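Beta-lactamase/D-alanine Carboxypeptidase (Yersinia pestis, PDB 3RJU) probably hydrolyses beta-lactams or trims D-alanine from cell-wall peptides, as serine beta-lactamases and D-alanine carboxypeptidases of the penicillin-binding protein family do. Local coordinates at residues 130-140 / 215-223. Sequence-based numbering, arbitrary orientation.
Sequences PVFTWPTKDNR and SRCGNTVAA
Two loops of the beta-lactamase fold meet where the capped start of helix 137-144 faces the 3-10 turn at Val-221 and Ala-222. Arg-140 NH1 donates to Ala-222 O at 2.8 Å; the donor lies in the carbonyl plane, but the oxygen sits 30° out of the guanidinium plane and the N-H...O angle is a bent 136°. Water 2 bridges the same oxygen to Pro-135 O, and water 3, at the guanidinium edge, links Arg-140 NH2 to Val-221 O. A bend at chi3 turns the guanidinium so that NH1 reaches this carbonyl while Lys-137 CA lies 3.4 Å above one face, offset toward the rim. Ala-222, which buries the most surface here, packs its CB against two backbone oxygens, Thr-133 O and Pro-135 O, each 3.5 Å away. Further along, Phe-132 CB is 3.7 Å from Thr-220 CG2, and Phe-132 CD1 is 3.7 Å from Ala-223 CB, while Val-131 CG2 lies over the ring centre. Phe-132 O, buried with no hydrogen-bond partner in the model, receives a CA-H...O contact from Thr-220 CA (3.5 Å, 138° at the hydrogen). Reciprocal bonds, Asn-139 N to Thr-136 OG1 (3.1 Å) and Thr-136 N to Asn-139 OD1, make the capping box. Beyond, Arg-140 salt-bridges Asp-169 of helix 162-175, and Arg-59 of strand 58-59 touches Val-131, Phe-132 and Thr-220, with strand 230-231 next to Thr-220.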
# COMPACT_ATOMS: atom_id res chain seq x y z
N PRO A 130 19.59 3.78 3.19
CA PRO A 130 18.63 4.44 2.29
C PRO A 130 17.35 3.62 2.12
O PRO A 130 17.39 2.40 2.02
CB PRO A 130 19.39 4.53 0.96
CG PRO A 130 20.50 3.55 1.07
CD PRO A 130 20.87 3.50 2.53
N VAL A 131 16.21 4.31 2.06
CA VAL A 131 14.92 3.65 2.13
C VAL A 131 14.67 2.69 0.96
O VAL A 131 15.01 2.98 -0.19
CB VAL A 131 13.77 4.70 2.24
CG1 VAL A 131 13.53 5.39 0.91
CG2 VAL A 131 12.51 4.05 2.77
N PHE A 132 14.08 1.54 1.26
CA PHE A 132 13.67 0.56 0.24
C PHE A 132 14.85 -0.04 -0.53
O PHE A 132 14.72 -0.39 -1.71
CB PHE A 132 12.66 1.19 -0.73
CG PHE A 132 11.46 1.77 -0.04
CD1 PHE A 132 10.83 1.07 0.98
CD2 PHE A 132 10.97 3.03 -0.39
CE1 PHE A 132 9.74 1.61 1.66
CE2 PHE A 132 9.86 3.57 0.28
CZ PHE A 132 9.25 2.84 1.31
N THR A 133 15.98 -0.21 0.15
CA THR A 133 17.14 -0.80 -0.50
C THR A 133 17.71 -2.04 0.19
O THR A 133 18.44 -2.80 -0.43
CB THR A 133 18.29 0.23 -0.71
OG1 THR A 133 18.82 0.62 0.55
CG2 THR A 133 17.79 1.47 -1.46
N TRP A 134 17.37 -2.25 1.47
CA TRP A 134 17.86 -3.41 2.23
C TRP A 134 16.72 -3.96 3.10
O TRP A 134 15.97 -3.18 3.69
CB TRP A 134 19.04 -3.00 3.14
CG TRP A 134 19.69 -4.20 3.79
CD1 TRP A 134 20.81 -4.86 3.37
CD2 TRP A 134 19.22 -4.91 4.95
NE1 TRP A 134 21.08 -5.92 4.20
CE2 TRP A 134 20.11 -5.97 5.18
CE3 TRP A 134 18.13 -4.74 5.82
CZ2 TRP A 134 19.95 -6.87 6.24
CZ3 TRP A 134 17.97 -5.63 6.86
CH2 TRP A 134 18.88 -6.68 7.07
N PRO A 135 16.58 -5.30 3.20
CA PRO A 135 17.42 -6.35 2.61
C PRO A 135 17.10 -6.57 1.14
O PRO A 135 15.98 -6.28 0.69
CB PRO A 135 17.02 -7.60 3.39
CG PRO A 135 15.57 -7.35 3.77
CD PRO A 135 15.54 -5.86 4.09
N THR A 136 18.07 -7.09 0.40
CA THR A 136 17.81 -7.53 -0.96
C THR A 136 17.13 -8.88 -0.92
O THR A 136 17.05 -9.52 0.13
CB THR A 136 19.10 -7.66 -1.77
OG1 THR A 136 19.87 -8.76 -1.26
CG2 THR A 136 19.91 -6.37 -1.68
N LYS A 137 16.64 -9.33 -2.08
CA LYS A 137 16.08 -10.67 -2.19
C LYS A 137 17.08 -11.74 -1.71
O LYS A 137 16.74 -12.60 -0.89
CB LYS A 137 15.66 -10.99 -3.63
CG LYS A 137 15.08 -12.39 -3.77
CD LYS A 137 14.64 -12.67 -5.20
CE LYS A 137 15.83 -12.79 -6.14
NZ LYS A 137 15.44 -13.41 -7.44
N ASP A 138 18.31 -11.70 -2.21
CA ASP A 138 19.29 -12.68 -1.75
C ASP A 138 19.51 -12.59 -0.24
O ASP A 138 19.63 -13.61 0.43
CB ASP A 138 20.63 -12.54 -2.48
CG ASP A 138 20.57 -13.02 -3.92
OD1 ASP A 138 19.58 -13.70 -4.29
OD2 ASP A 138 21.52 -12.73 -4.68
N ASN A 139 19.57 -11.37 0.31
CA ASN A 139 19.73 -11.24 1.77
C ASN A 139 18.58 -11.94 2.50
O ASN A 139 18.79 -12.64 3.50
CB ASN A 139 19.71 -9.78 2.23
CG ASN A 139 20.86 -8.95 1.71
OD1 ASN A 139 20.71 -7.75 1.54
ND2 ASN A 139 22.01 -9.58 1.46
N ARG A 140 17.35 -11.73 2.01
CA ARG A 140 16.17 -12.29 2.66
C ARG A 140 16.23 -13.81 2.75
O ARG A 140 15.96 -14.39 3.81
CB ARG A 140 14.88 -11.90 1.92
CG ARG A 140 14.49 -10.47 2.10
CD ARG A 140 13.09 -10.26 1.57
NE ARG A 140 12.92 -10.27 0.12
CZ ARG A 140 13.18 -9.23 -0.68
NH1 ARG A 140 13.72 -8.12 -0.18
NH2 ARG A 140 12.93 -9.30 -1.98
N SER A 215 15.15 10.62 0.61
CA SER A 215 16.27 9.74 0.23
C SER A 215 16.51 9.92 -1.26
O SER A 215 15.59 10.29 -1.98
CB SER A 215 15.89 8.26 0.42
OG SER A 215 16.08 7.79 1.74
N ARG A 216 17.71 9.58 -1.73
CA ARG A 216 17.97 9.66 -3.17
C ARG A 216 17.00 8.77 -3.95
O ARG A 216 16.60 7.71 -3.49
CB ARG A 216 19.43 9.30 -3.51
CG ARG A 216 19.79 7.84 -3.31
CD ARG A 216 21.16 7.52 -3.95
NE ARG A 216 21.10 7.56 -5.41
CZ ARG A 216 20.90 6.49 -6.18
NH1 ARG A 216 20.75 5.29 -5.63
NH2 ARG A 216 20.84 6.62 -7.49
N CYS A 217 16.64 9.24 -5.14
CA CYS A 217 15.72 8.53 -6.00
C CYS A 217 16.46 7.42 -6.73
O CYS A 217 17.29 7.68 -7.60
CB CYS A 217 15.08 9.51 -6.98
SG CYS A 217 13.89 8.78 -8.14
N GLY A 218 16.19 6.18 -6.36
CA GLY A 218 16.92 5.07 -6.96
C GLY A 218 16.06 3.83 -7.12
O GLY A 218 14.85 3.87 -6.94
N ASN A 219 16.72 2.75 -7.51
CA ASN A 219 16.08 1.46 -7.69
C ASN A 219 15.60 0.96 -6.33
O ASN A 219 16.38 0.90 -5.38
CB ASN A 219 17.11 0.52 -8.32
CG ASN A 219 16.61 -0.91 -8.50
OD1 ASN A 219 16.12 -1.54 -7.56
ND2 ASN A 219 16.78 -1.44 -9.71
N THR A 220 14.31 0.62 -6.24
CA THR A 220 13.72 0.16 -4.99
C THR A 220 13.18 -1.27 -5.12
O THR A 220 12.29 -1.69 -4.35
CB THR A 220 12.59 1.09 -4.56
OG1 THR A 220 11.66 1.23 -5.64
CG2 THR A 220 13.13 2.49 -4.16
N VAL A 221 13.72 -2.03 -6.06
CA VAL A 221 13.26 -3.40 -6.26
C VAL A 221 13.41 -4.26 -4.99
O VAL A 221 12.64 -5.21 -4.78
CB VAL A 221 13.98 -4.05 -7.46
CG1 VAL A 221 13.71 -5.56 -7.51
CG2 VAL A 221 13.53 -3.38 -8.74
N ALA A 222 14.37 -3.93 -4.13
CA ALA A 222 14.52 -4.65 -2.86
C ALA A 222 13.24 -4.67 -2.03
O ALA A 222 12.98 -5.62 -1.29
CB ALA A 222 15.65 -4.09 -2.04
N ALA A 223 12.43 -3.62 -2.14
CA ALA A 223 11.17 -3.53 -1.40
C ALA A 223 9.97 -3.65 -2.35
O ALA A 223 8.93 -3.03 -2.14
CB ALA A 223 11.11 -2.21 -0.61
O HOH W 1 15.29 4.93 -2.81
O HOH W 2 13.70 -5.08 1.49
O HOH W 3 13.40 -7.79 -4.49